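Local coordinates for protein CRISPR system Cmr subunit Cmr6 (Pyrococcus furiosus, PDB 4W8V) that caps, together with Cmr1, the elongated type III-B Cmr ribonucleoprotein complex of CRISPR antiviral defence and binds RNA, at residues 53-58 / 145-150; 61-66 / 111-116; 140-145 / 212-217; 205-210 / 220-225. All coordinates share one frame; numbering follows the deposited sequence.

The chain is the C-terminal RAMP portion of Cmr6, and the contacts follow its ferredoxin-like, RRM-type core: two helices, 52-68 and 212-228, packed on a four-stranded antiparallel sheet. Interaction 1 sets helix 52-68 on edge strand 143-149; interactions 3 and 4, whose centres are about 7 Å apart, bring helix 212-228 to that strand and to its neighbour 202-209. Interactions 1 and 4 meet where Ile-55 CG2 lies 3.8 Å from Val-222 CG1. Interaction 2 ties the inserted helix 108-116 to helix 52-68, its centre about 19 Å from that of interaction 1. All four are packing contacts of the fold, and no bound ligand takes part in them.

Interaction 1. Residues 53-58 / 145-150; sequences SAIKGV and FDAIPI
Helix 52-68 and strand 143-149 are the later two elements of the first split beta-alpha-beta unit of a ferredoxin-like core, and they meet through Ile-55 and Ala-147. The touch is small and apolar: Ile-55 CD1 ends 3.6 Å from Ala-147 CB, methyl against methyl, with no hydrogen bond between the segments. Ile-55 reaches across by its longer branch. CG1 stands anti to the carbonyl carbon (chi1 -69°) and CD1 anti to CA (chi2 -167°), which stretches the chain straight out from the helix toward the strand. The same CD1 also passes the backbone of the strand, 4.2 Å from Phe-145 O. The other branch, CG2, is turned toward the ring of Phe-144 and toward Val-222 of helix 212-228, placing Ile-55 among both helices and the sheet.

The strand is interrupted around Phe-145 and Asp-146; beyond the break Ala-147 points to the helix. It packs there beside Val-205, while Phe-145 leaves on the other side of the sheet and packs on Ala-206. Asp-146 starts away from helix 52-68, yet its OD1 turns back to accept a hydrogen bond from Gly-52 N at the very start of that helix, and Ala-147 is bonded through its backbone to Ile-50 just ahead of it. The negative charge of Asp-146 probably suits the positive end of the helix dipole. An extended isoleucine set against an alanine, with a polar tie at the helix start, thus joins the first helix of the core to its second strand in this RRM-like RAMP fold.

Interaction 2. Residues 61-66 / 111-116; sequences HLTYYV and KEFLRI
Phe-113, on helix 108-116, lays its side chain against Val-66 and Thr-63 of helix 52-68, and it can be followed outward from its root. CB already touches both valine methyls, 3.8 Å from Val-66 CG1 and 4.1 Å from Val-66 CG2. With CG anti to the backbone N (chi1 177°), the ring then leans over toward the partner helix. CG lies 3.6 Å from Val-66 CG1, and CD1 is equally near to that methyl. Beyond it the valine recedes, CE1 being 4.2 Å from Val-66 CG1. On the other rim CE2 comes within 4.3 Å of Thr-63 CG2. Both methyls reach the ring at a slant, and they sit one helical turn apart along 52-68, so that the ring spans the turn between them.

Thr-63 turns its methyl to the ring, while OG1 is hydrogen-bonded to Arg-60 O in its own helix. Outside the two segments, Leu-221 of helix 212-228 and the ring of Phe-117 also pack on Phe-113, and Leu-109 joins Val-66. The charged groups of 111-116 pair away from 61-66. Arg-115 NE bonds to Glu-112 OE1 at 3.2 Å, coming in 42° above the carboxylate plane, while Glu-112 OE2 forms a salt bridge with Arg-227 of helix 212-228. That carboxylate is therefore held by two arginines. Between 61-66 and 111-116 there is no hydrogen bond, so this contact is held by van der Waals packing and hydrophobic burial.

Interaction 3. Residues 140-145 / 212-217; sequences GEVVFF and RELTEK
Leu-214 carries CG anti to its backbone N (chi1 -176°), and a chi2 of 80° then leaves CD2 roughly anti to CA, stretched toward Val-142. The valine answers with CG2, which its chi1 of 173° sets beside the backbone N and on the helix side. The two methyls, Leu-214 CD2 and Val-142 CG2, meet at 4.0 Å. The contact belongs to the ferredoxin-like core: the first turn of helix 212-228 settles beside Val-142 and the chain of edge strand 143-149.

Val-142 is shared between two neighbours on the helix. Besides the leucine it faces Thr-215, whose OG1 lies 4.2 Å from Val-142 CG2. This is packing against a methyl; the hydroxyl's hydrogen bond goes to Asp-211 O, in the residue just ahead of the helix. Nearer the open side, Glu-141 crosses Leu-214 at about a right angle, its OE1 at 4.1 Å from Leu-214 CD2. The polar partner of OE1 is Arg-131 NE on helix 122-133, in a salt bridge. Leu-214 also rests on that helix, against Glu-128, Arg-131 and Ile-132, so it fills the space where the strand and two helices converge. Val-207 of strand 202-209 packs against both Val-142 and Thr-215.

On the far side of the helix a salt bridge links successive turns, with Arg-212 NE 3.4 Å from Glu-216 OE2.

Interaction 4. Residues 205-210 / 220-225; sequences VAVGGR and SLVKLA
Ala-225 N donates to Leu-221 O at 2.8 Å, closing the helical turn that presents Val-222 to Val-205 and Val-207 of strand 202-209. Beside it Leu-224 N bonds to Ser-220 O at 3.0 Å. Between 205-210 and 220-225 there is no hydrogen bond; three valines do the work. Val-222 divides its two methyls: CG1 comes 3.8 Å from Val-205 CG1, and CG2 comes 4.1 Å from Val-207 CG1. In each pair the side chains run past one another in opposite senses, so that methyls lie alongside and do not meet head on.

The torsions explain the choice of branch. Val-222 has CG1 anti to the backbone N (chi1 161°), which spreads the methyls along the strand. Val-207 has the less common rotamer (chi1 -61°), with CG2 wedged between N and the carbonyl carbon and CG1 set out for the helix. Val-205 and Val-207 both point inward, while Ala-206 between them points to the opposite side of the sheet, the regular alternation of an extended strand.

Around them, Phe-144 touches both Val-207 and Val-222, and Thr-59 of helix 52-68 also packs on Val-222. At the helix flank Lys-223 makes a salt bridge to Glu-244. A strand turning straight into the helix that lies on it, followed by the edge strand 242-244, is the second split beta-alpha-beta unit of the RRM-like RAMP fold.

Interaction 1. Residues 53-58 / 145-150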
loop_
_atom_site.group_PDB
_atom_site.type_symbol
_atom_site.label_atom_id
_atom_site.label_comp_id
_atom_site.label_asym_id
_atom_site.label_seq_id
_atom_site.Cartn_x
_atom_site.Cartn_y
_atom_site.Cartn_z
ATOM N N SER A 53 1.036 7.844 -1.408
ATOM C CA SER A 53 2.279 7.196 -1.803
ATOM C C SER A 53 2.465 5.933 -0.972
ATOM O O SER A 53 2.968 4.926 -1.466
ATOM C CB SER A 53 3.476 8.151 -1.653
ATOM O OG SER A 53 3.732 8.477 -0.293
ATOM N N ALA A 54 2.033 5.972 0.283
ATOM C CA ALA A 54 2.051 4.772 1.109
ATOM C C ALA A 54 1.015 3.748 0.633
ATOM O O ALA A 54 1.279 2.550 0.648
ATOM C CB ALA A 54 1.822 5.114 2.568
ATOM N N ILE A 55 -0.157 4.215 0.207
ATOM C CA ILE A 55 -1.168 3.315 -0.342
ATOM C C ILE A 55 -0.635 2.670 -1.621
ATOM O O ILE A 55 -0.764 1.459 -1.814
ATOM C CB ILE A 55 -2.492 4.054 -0.608
ATOM C CG1 ILE A 55 -3.123 4.430 0.733
ATOM C CG2 ILE A 55 -3.464 3.178 -1.422
ATOM C CD1 ILE A 55 -4.544 4.871 0.641
ATOM N N LYS A 56 0.022 3.470 -2.457
ATOM C CA LYS A 56 0.657 2.965 -3.671
ATOM C C LYS A 56 1.759 1.940 -3.386
ATOM O O LYS A 56 1.837 0.912 -4.044
ATOM C CB LYS A 56 1.247 4.128 -4.463
ATOM C CG LYS A 56 1.710 3.755 -5.848
ATOM C CD LYS A 56 2.300 4.944 -6.573
ATOM C CE LYS A 56 2.357 4.661 -8.061
ATOM N NZ LYS A 56 3.071 5.700 -8.844
ATOM N N GLY A 57 2.617 2.241 -2.416
ATOM C CA GLY A 57 3.698 1.353 -2.033
ATOM C C GLY A 57 3.259 -0.022 -1.575
ATOM O O GLY A 57 3.708 -1.039 -2.113
ATOM N N VAL A 58 2.387 -0.066 -0.576
ATOM C CA VAL A 58 1.865 -1.341 -0.104
ATOM C C VAL A 58 1.134 -2.119 -1.223
ATOM O O VAL A 58 1.209 -3.342 -1.276
ATOM C CB VAL A 58 0.933 -1.147 1.108
ATOM C CG1 VAL A 58 -0.343 -0.385 0.710
ATOM C CG2 VAL A 58 0.592 -2.493 1.749
ATOM N N PHE A 145 -4.739 8.679 -4.463
ATOM C CA PHE A 145 -5.092 9.769 -3.564
ATOM C C PHE A 145 -4.737 9.440 -2.143
ATOM O O PHE A 145 -4.621 8.273 -1.758
ATOM C CB PHE A 145 -6.595 10.098 -3.620
ATOM C CG PHE A 145 -7.057 10.644 -4.938
ATOM C CD1 PHE A 145 -6.670 11.902 -5.357
ATOM C CD2 PHE A 145 -7.896 9.899 -5.749
ATOM C CE1 PHE A 145 -7.093 12.404 -6.567
ATOM C CE2 PHE A 145 -8.324 10.378 -6.959
ATOM C CZ PHE A 145 -7.930 11.640 -7.376
ATOM N N ASP A 146 -4.594 10.491 -1.351
ATOM C CA ASP A 146 -4.419 10.328 0.067
ATOM C C ASP A 146 -5.702 9.783 0.691
ATOM O O ASP A 146 -6.827 10.117 0.266
ATOM C CB ASP A 146 -3.994 11.659 0.690
ATOM C CG ASP A 146 -2.624 12.129 0.178
ATOM O OD1 ASP A 146 -1.610 11.470 0.454
ATOM O OD2 ASP A 146 -2.557 13.133 -0.531
ATOM N N ALA A 147 -5.527 8.914 1.678
ATOM C CA ALA A 147 -6.647 8.387 2.439
ATOM C C ALA A 147 -6.871 9.291 3.624
ATOM O O ALA A 147 -5.956 9.516 4.409
ATOM C CB ALA A 147 -6.381 6.980 2.886
ATOM N N ILE A 148 -8.092 9.795 3.768
ATOM C CA ILE A 148 -8.345 10.901 4.681
ATOM C C ILE A 148 -9.467 10.605 5.695
ATOM O O ILE A 148 -10.468 9.994 5.346
ATOM C CB ILE A 148 -8.663 12.154 3.860
ATOM C CG1 ILE A 148 -9.790 11.844 2.860
ATOM C CG2 ILE A 148 -7.432 12.609 3.095
ATOM C CD1 ILE A 148 -9.847 12.742 1.679
ATOM N N PRO A 149 -9.272 11.007 6.961
ATOM C CA PRO A 149 -10.268 10.838 8.011
ATOM C C PRO A 149 -11.576 11.521 7.630
ATOM O O PRO A 149 -11.555 12.648 7.152
ATOM C CB PRO A 149 -9.628 11.521 9.227
ATOM C CG PRO A 149 -8.200 11.495 8.960
ATOM C CD PRO A 149 -8.055 11.649 7.479
ATOM N N ILE A 150 -12.687 10.817 7.799
ATOM C CA ILE A 150 -14.008 11.376 7.548
ATOM C C ILE A 150 -14.554 11.940 8.855
ATOM O O ILE A 150 -15.131 11.213 9.670
ATOM C CB ILE A 150 -14.960 10.329 6.965
ATOM C CG1 ILE A 150 -14.288 9.682 5.746
ATOM C CG2 ILE A 150 -16.310 10.993 6.625
ATOM C CD1 ILE A 150 -14.996 8.482 5.159
#

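Interaction 2. Residues 61-66 / 111-116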
loop_
_atom_site.group_PDB
_atom_site.type_symbol
_atom_site.label_atom_id
_atom_site.label_comp_id
_atom_site.label_asym_id
_atom_site.label_seq_id
_atom_site.Cartn_x
_atom_site.Cartn_y
_atom_site.Cartn_z
ATOM N N HIS A 61 3.759 -3.496 -3.498
ATOM C CA HIS A 61 4.387 -4.580 -2.766
ATOM C C HIS A 61 3.603 -5.859 -2.897
ATOM O O HIS A 61 4.170 -6.929 -3.139
ATOM C CB HIS A 61 4.524 -4.204 -1.290
ATOM C CG HIS A 61 5.195 -5.245 -0.451
ATOM N ND1 HIS A 61 4.530 -6.351 0.036
ATOM C CD2 HIS A 61 6.462 -5.330 0.027
ATOM C CE1 HIS A 61 5.364 -7.085 0.755
ATOM N NE2 HIS A 61 6.537 -6.487 0.767
ATOM N N LEU A 62 2.294 -5.739 -2.740
ATOM C CA LEU A 62 1.378 -6.856 -2.899
ATOM C C LEU A 62 1.598 -7.551 -4.233
ATOM O O LEU A 62 1.709 -8.781 -4.290
ATOM C CB LEU A 62 -0.070 -6.372 -2.790
ATOM C CG LEU A 62 -1.181 -7.370 -3.113
ATOM C CD1 LEU A 62 -1.106 -8.592 -2.232
ATOM C CD2 LEU A 62 -2.539 -6.699 -2.961
ATOM N N THR A 63 1.682 -6.759 -5.302
ATOM C CA THR A 63 1.770 -7.331 -6.639
ATOM C C THR A 63 3.133 -7.956 -6.925
ATOM O O THR A 63 3.229 -8.869 -7.740
ATOM C CB THR A 63 1.463 -6.283 -7.729
ATOM O OG1 THR A 63 2.561 -5.379 -7.848
ATOM C CG2 THR A 63 0.197 -5.503 -7.373
ATOM N N TYR A 64 4.188 -7.470 -6.277
ATOM C CA TYR A 64 5.509 -8.060 -6.499
ATOM C C TYR A 64 5.571 -9.384 -5.764
ATOM O O TYR A 64 6.245 -10.309 -6.186
ATOM C CB TYR A 64 6.636 -7.151 -6.020
ATOM C CG TYR A 64 6.590 -5.746 -6.555
ATOM C CD1 TYR A 64 6.030 -5.468 -7.789
ATOM C CD2 TYR A 64 7.106 -4.692 -5.815
ATOM C CE1 TYR A 64 5.987 -4.186 -8.268
ATOM C CE2 TYR A 64 7.074 -3.412 -6.290
ATOM C CZ TYR A 64 6.516 -3.161 -7.516
ATOM O OH TYR A 64 6.481 -1.878 -7.987
ATOM N N TYR A 65 4.863 -9.437 -4.643
ATOM C CA TYR A 65 4.786 -10.626 -3.826
ATOM C C TYR A 65 4.067 -11.750 -4.565
ATOM O O TYR A 65 4.537 -12.891 -4.609
ATOM C CB TYR A 65 4.086 -10.297 -2.517
ATOM C CG TYR A 65 3.956 -11.436 -1.543
ATOM C CD1 TYR A 65 2.840 -12.277 -1.562
ATOM C CD2 TYR A 65 4.922 -11.650 -0.577
ATOM C CE1 TYR A 65 2.710 -13.318 -0.654
ATOM C CE2 TYR A 65 4.806 -12.687 0.335
ATOM C CZ TYR A 65 3.698 -13.513 0.298
ATOM O OH TYR A 65 3.591 -14.537 1.212
ATOM N N VAL A 66 2.926 -11.421 -5.149
ATOM C CA VAL A 66 2.138 -12.389 -5.892
ATOM C C VAL A 66 2.877 -12.847 -7.153
ATOM O O VAL A 66 2.937 -14.043 -7.447
ATOM C CB VAL A 66 0.760 -11.790 -6.261
ATOM C CG1 VAL A 66 0.113 -12.563 -7.388
ATOM C CG2 VAL A 66 -0.126 -11.741 -5.030
ATOM N N LYS A 111 -4.500 -16.033 -5.521
ATOM C CA LYS A 111 -5.858 -16.318 -5.983
ATOM C C LYS A 111 -6.650 -15.019 -6.122
ATOM O O LYS A 111 -7.268 -14.766 -7.151
ATOM C CB LYS A 111 -6.601 -17.260 -5.021
ATOM C CG LYS A 111 -5.949 -18.601 -4.748
ATOM C CD LYS A 111 -6.275 -19.628 -5.817
ATOM C CE LYS A 111 -5.705 -21.006 -5.472
ATOM N NZ LYS A 111 -6.331 -21.605 -4.259
ATOM N N GLU A 112 -6.619 -14.200 -5.074
ATOM C CA GLU A 112 -7.338 -12.932 -5.045
ATOM C C GLU A 112 -6.884 -12.018 -6.166
ATOM O O GLU A 112 -7.687 -11.340 -6.797
ATOM C CB GLU A 112 -7.140 -12.230 -3.700
ATOM C CG GLU A 112 -7.816 -12.903 -2.523
ATOM C CD GLU A 112 -9.263 -12.481 -2.367
ATOM O OE1 GLU A 112 -9.994 -12.460 -3.380
ATOM O OE2 GLU A 112 -9.663 -12.154 -1.230
ATOM N N PHE A 113 -5.582 -12.008 -6.399
ATOM C CA PHE A 113 -4.983 -11.208 -7.456
ATOM C C PHE A 113 -5.548 -11.573 -8.821
ATOM O O PHE A 113 -5.897 -10.709 -9.613
ATOM C CB PHE A 113 -3.474 -11.405 -7.447
ATOM C CG PHE A 113 -2.759 -10.691 -8.544
ATOM C CD1 PHE A 113 -2.354 -11.370 -9.680
ATOM C CD2 PHE A 113 -2.471 -9.342 -8.431
ATOM C CE1 PHE A 113 -1.678 -10.717 -10.686
ATOM C CE2 PHE A 113 -1.788 -8.681 -9.431
ATOM C CZ PHE A 113 -1.392 -9.368 -10.562
ATOM N N LEU A 114 -5.622 -12.869 -9.085
ATOM C CA LEU A 114 -6.080 -13.377 -10.368
ATOM C C LEU A 114 -7.573 -13.156 -10.570
ATOM O O LEU A 114 -8.039 -13.070 -11.702
ATOM C CB LEU A 114 -5.739 -14.866 -10.481
ATOM C CG LEU A 114 -4.240 -15.088 -10.624
ATOM C CD1 LEU A 114 -3.868 -16.547 -10.376
ATOM C CD2 LEU A 114 -3.798 -14.627 -12.005
ATOM N N ARG A 115 -8.320 -13.058 -9.475
ATOM C CA ARG A 115 -9.747 -12.767 -9.570
ATOM C C ARG A 115 -9.970 -11.349 -10.098
ATOM O O ARG A 115 -10.895 -11.118 -10.874
ATOM C CB ARG A 115 -10.439 -12.954 -8.219
ATOM C CG ARG A 115 -10.504 -14.401 -7.752
ATOM C CD ARG A 115 -11.357 -14.553 -6.498
ATOM N NE ARG A 115 -10.577 -14.929 -5.318
ATOM C CZ ARG A 115 -10.387 -16.181 -4.906
ATOM N NH1 ARG A 115 -10.913 -17.196 -5.580
ATOM N NH2 ARG A 115 -9.668 -16.420 -3.819
ATOM N N ILE A 116 -9.112 -10.412 -9.690
ATOM C CA ILE A 116 -9.217 -9.031 -10.158
ATOM C C ILE A 116 -8.993 -8.949 -11.662
ATOM O O ILE A 116 -9.724 -8.252 -12.375
ATOM C CB ILE A 116 -8.192 -8.074 -9.490
ATOM C CG1 ILE A 116 -8.143 -8.227 -7.963
ATOM C CG2 ILE A 116 -8.466 -6.638 -9.891
ATOM C CD1 ILE A 116 -9.448 -8.100 -7.283
#

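Interaction 3. Residues 140-145 / 212-217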
loop_
_atom_site.group_PDB
_atom_site.type_symbol
_atom_site.label_atom_id
_atom_site.label_comp_id
_atom_site.label_asym_id
_atom_site.label_seq_id
_atom_site.Cartn_x
_atom_site.Cartn_y
_atom_site.Cartn_z
ATOM N N GLY A 140 2.657 6.531 -14.674
ATOM C CA GLY A 140 1.514 5.800 -14.163
ATOM C C GLY A 140 0.234 6.522 -14.539
ATOM O O GLY A 140 0.178 7.745 -14.519
ATOM N N GLU A 141 -0.799 5.763 -14.879
ATOM C CA GLU A 141 -2.049 6.336 -15.355
ATOM C C GLU A 141 -3.131 6.303 -14.293
ATOM O O GLU A 141 -4.300 6.510 -14.591
ATOM C CB GLU A 141 -2.531 5.593 -16.593
ATOM C CG GLU A 141 -1.496 5.518 -17.691
ATOM C CD GLU A 141 -1.944 4.637 -18.833
ATOM O OE1 GLU A 141 -3.093 4.130 -18.776
ATOM O OE2 GLU A 141 -1.141 4.454 -19.777
ATOM N N VAL A 142 -2.737 6.030 -13.055
ATOM C CA VAL A 142 -3.676 6.025 -11.944
ATOM C C VAL A 142 -3.145 6.884 -10.808
ATOM O O VAL A 142 -1.973 6.822 -10.451
ATOM C CB VAL A 142 -3.958 4.593 -11.430
ATOM C CG1 VAL A 142 -4.807 4.637 -10.170
ATOM C CG2 VAL A 142 -4.667 3.779 -12.506
ATOM N N VAL A 143 -4.016 7.714 -10.265
ATOM C CA VAL A 143 -3.667 8.582 -9.164
ATOM C C VAL A 143 -4.006 7.867 -7.876
ATOM O O VAL A 143 -5.130 7.386 -7.706
ATOM C CB VAL A 143 -4.428 9.926 -9.250
ATOM C CG1 VAL A 143 -4.171 10.782 -8.017
ATOM C CG2 VAL A 143 -4.035 10.663 -10.516
ATOM N N PHE A 144 -3.029 7.768 -6.983
ATOM C CA PHE A 144 -3.282 7.202 -5.678
ATOM C C PHE A 144 -3.471 8.332 -4.697
ATOM O O PHE A 144 -2.496 8.875 -4.174
ATOM C CB PHE A 144 -2.147 6.280 -5.244
ATOM C CG PHE A 144 -2.141 4.970 -5.962
ATOM C CD1 PHE A 144 -1.514 4.838 -7.199
ATOM C CD2 PHE A 144 -2.766 3.865 -5.408
ATOM C CE1 PHE A 144 -1.532 3.623 -7.865
ATOM C CE2 PHE A 144 -2.777 2.654 -6.061
ATOM C CZ PHE A 144 -2.171 2.537 -7.294
ATOM N N PHE A 145 -4.739 8.679 -4.463
ATOM C CA PHE A 145 -5.092 9.769 -3.564
ATOM C C PHE A 145 -4.737 9.440 -2.143
ATOM O O PHE A 145 -4.621 8.273 -1.758
ATOM C CB PHE A 145 -6.595 10.098 -3.620
ATOM C CG PHE A 145 -7.057 10.644 -4.938
ATOM C CD1 PHE A 145 -6.670 11.902 -5.357
ATOM C CD2 PHE A 145 -7.896 9.899 -5.749
ATOM C CE1 PHE A 145 -7.093 12.404 -6.567
ATOM C CE2 PHE A 145 -8.324 10.378 -6.959
ATOM C CZ PHE A 145 -7.930 11.640 -7.376
ATOM N N ARG A 212 -11.570 3.768 -16.806
ATOM C CA ARG A 212 -12.380 3.387 -15.660
ATOM C C ARG A 212 -12.132 1.949 -15.197
ATOM O O ARG A 212 -12.053 1.684 -13.999
ATOM C CB ARG A 212 -13.860 3.569 -15.965
ATOM C CG ARG A 212 -14.738 3.139 -14.823
ATOM C CD ARG A 212 -16.193 3.470 -15.059
ATOM N NE ARG A 212 -17.008 3.020 -13.933
ATOM C CZ ARG A 212 -17.269 3.755 -12.855
ATOM N NH1 ARG A 212 -16.791 4.991 -12.757
ATOM N NH2 ARG A 212 -18.016 3.255 -11.879
ATOM N N GLU A 213 -12.017 1.019 -16.137
ATOM C CA GLU A 213 -11.856 -0.376 -15.759
ATOM C C GLU A 213 -10.462 -0.632 -15.187
ATOM O O GLU A 213 -10.297 -1.469 -14.300
ATOM C CB GLU A 213 -12.122 -1.305 -16.944
ATOM N N LEU A 214 -9.463 0.086 -15.693
ATOM C CA LEU A 214 -8.119 -0.027 -15.151
ATOM C C LEU A 214 -8.098 0.518 -13.727
ATOM O O LEU A 214 -7.527 -0.092 -12.825
ATOM C CB LEU A 214 -7.102 0.717 -16.017
ATOM C CG LEU A 214 -5.664 0.524 -15.529
ATOM C CD1 LEU A 214 -5.129 -0.825 -16.000
ATOM C CD2 LEU A 214 -4.744 1.669 -15.944
ATOM N N THR A 215 -8.737 1.665 -13.531
ATOM C CA THR A 215 -8.786 2.313 -12.232
ATOM C C THR A 215 -9.520 1.442 -11.218
ATOM O O THR A 215 -9.125 1.363 -10.052
ATOM C CB THR A 215 -9.460 3.697 -12.341
ATOM O OG1 THR A 215 -8.696 4.513 -13.234
ATOM C CG2 THR A 215 -9.543 4.382 -10.990
ATOM N N GLU A 216 -10.576 0.775 -11.669
ATOM C CA GLU A 216 -11.347 -0.095 -10.785
ATOM C C GLU A 216 -10.516 -1.262 -10.275
ATOM O O GLU A 216 -10.615 -1.631 -9.107
ATOM C CB GLU A 216 -12.597 -0.615 -11.493
ATOM C CG GLU A 216 -13.765 0.353 -11.432
ATOM C CD GLU A 216 -14.977 -0.133 -12.200
ATOM O OE1 GLU A 216 -14.822 -1.026 -13.066
ATOM O OE2 GLU A 216 -16.083 0.386 -11.938
ATOM N N LYS A 217 -9.710 -1.839 -11.163
ATOM C CA LYS A 217 -8.814 -2.919 -10.795
ATOM C C LYS A 217 -7.844 -2.440 -9.724
ATOM O O LYS A 217 -7.604 -3.135 -8.736
ATOM C CB LYS A 217 -8.054 -3.423 -12.017
ATOM C CG LYS A 217 -8.944 -4.036 -13.072
ATOM C CD LYS A 217 -8.128 -4.743 -14.133
ATOM C CE LYS A 217 -9.017 -5.244 -15.267
ATOM N NZ LYS A 217 -8.226 -5.924 -16.332
#

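Interaction 4. Residues 205-210 / 220-225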
loop_
_atom_site.group_PDB
_atom_site.type_symbol
_atom_site.label_atom_id
_atom_site.label_comp_id
_atom_site.label_asym_id
_atom_site.label_seq_id
_atom_site.Cartn_x
_atom_site.Cartn_y
_atom_site.Cartn_z
ATOM N N VAL A 205 -10.959 6.430 0.984
ATOM C CA VAL A 205 -9.883 5.852 0.200
ATOM C C VAL A 205 -10.267 5.880 -1.270
ATOM O O VAL A 205 -11.371 5.466 -1.629
ATOM C CB VAL A 205 -9.602 4.400 0.623
ATOM C CG1 VAL A 205 -8.576 3.753 -0.298
ATOM C CG2 VAL A 205 -9.159 4.337 2.094
ATOM N N ALA A 206 -9.374 6.363 -2.128
ATOM C CA ALA A 206 -9.732 6.548 -3.525
ATOM C C ALA A 206 -8.564 6.460 -4.486
ATOM O O ALA A 206 -7.433 6.775 -4.142
ATOM C CB ALA A 206 -10.423 7.901 -3.699
ATOM N N VAL A 207 -8.868 6.063 -5.715
ATOM C CA VAL A 207 -7.912 6.098 -6.808
ATOM C C VAL A 207 -8.597 6.703 -8.035
ATOM O O VAL A 207 -9.802 6.627 -8.154
ATOM C CB VAL A 207 -7.359 4.690 -7.146
ATOM C CG1 VAL A 207 -6.635 4.094 -5.944
ATOM C CG2 VAL A 207 -8.460 3.761 -7.631
ATOM N N GLY A 208 -7.824 7.297 -8.939
ATOM C CA GLY A 208 -8.387 7.956 -10.102
ATOM C C GLY A 208 -7.628 7.721 -11.394
ATOM O O GLY A 208 -6.434 7.435 -11.385
ATOM N N GLY A 209 -8.328 7.846 -12.516
ATOM C CA GLY A 209 -7.712 7.681 -13.817
ATOM C C GLY A 209 -8.720 7.801 -14.936
ATOM O O GLY A 209 -9.922 7.804 -14.696
ATOM N N ARG A 210 -8.234 7.901 -16.168
ATOM C CA ARG A 210 -9.118 8.040 -17.319
ATOM C C ARG A 210 -9.791 6.718 -17.639
ATOM O O ARG A 210 -10.998 6.662 -17.863
ATOM C CB ARG A 210 -8.348 8.526 -18.544
ATOM C CG ARG A 210 -7.561 9.798 -18.333
ATOM C CD ARG A 210 -6.184 9.639 -18.944
ATOM N NE ARG A 210 -5.517 10.913 -19.180
ATOM C CZ ARG A 210 -5.576 11.580 -20.327
ATOM N NH1 ARG A 210 -6.283 11.097 -21.343
ATOM N NH2 ARG A 210 -4.931 12.730 -20.459
ATOM N N SER A 220 -9.296 -2.359 -6.404
ATOM C CA SER A 220 -9.484 -3.691 -5.855
ATOM C C SER A 220 -8.185 -4.187 -5.231
ATOM O O SER A 220 -8.187 -4.850 -4.201
ATOM C CB SER A 220 -9.965 -4.646 -6.946
ATOM O OG SER A 220 -11.341 -4.456 -7.198
ATOM N N LEU A 221 -7.073 -3.836 -5.856
ATOM C CA LEU A 221 -5.783 -4.151 -5.294
ATOM C C LEU A 221 -5.575 -3.375 -3.994
ATOM O O LEU A 221 -5.059 -3.913 -3.025
ATOM C CB LEU A 221 -4.674 -3.853 -6.310
ATOM C CG LEU A 221 -4.590 -4.846 -7.473
ATOM C CD1 LEU A 221 -3.515 -4.429 -8.449
ATOM C CD2 LEU A 221 -4.339 -6.265 -6.953
ATOM N N VAL A 222 -6.011 -2.123 -3.959
ATOM C CA VAL A 222 -5.822 -1.286 -2.776
ATOM C C VAL A 222 -6.614 -1.839 -1.591
ATOM O O VAL A 222 -6.106 -1.910 -0.460
ATOM C CB VAL A 222 -6.235 0.165 -3.081
ATOM C CG1 VAL A 222 -6.494 0.960 -1.804
ATOM C CG2 VAL A 222 -5.181 0.833 -3.947
ATOM N N LYS A 223 -7.855 -2.241 -1.871
ATOM C CA LYS A 223 -8.695 -2.949 -0.923
ATOM C C LYS A 223 -7.959 -4.140 -0.351
ATOM O O LYS A 223 -7.869 -4.318 0.866
ATOM C CB LYS A 223 -9.983 -3.449 -1.598
ATOM C CG LYS A 223 -11.240 -2.642 -1.323
ATOM C CD LYS A 223 -12.457 -3.222 -2.063
ATOM C CE LYS A 223 -13.032 -4.435 -1.338
ATOM N NZ LYS A 223 -13.686 -4.058 -0.051
ATOM N N LEU A 224 -7.494 -4.987 -1.259
ATOM C CA LEU A 224 -6.791 -6.202 -0.907
ATOM C C LEU A 224 -5.602 -5.881 -0.007
ATOM O O LEU A 224 -5.391 -6.510 1.026
ATOM C CB LEU A 224 -6.346 -6.917 -2.186
ATOM C CG LEU A 224 -5.724 -8.306 -2.140
ATOM C CD1 LEU A 224 -6.536 -9.243 -1.258
ATOM C CD2 LEU A 224 -5.646 -8.822 -3.563
ATOM N N ALA A 225 -4.844 -4.864 -0.383
ATOM C CA ALA A 225 -3.621 -4.521 0.340
ATOM C C ALA A 225 -3.894 -3.924 1.733
ATOM O O ALA A 225 -3.149 -4.177 2.680
ATOM C CB ALA A 225 -2.775 -3.563 -0.515
#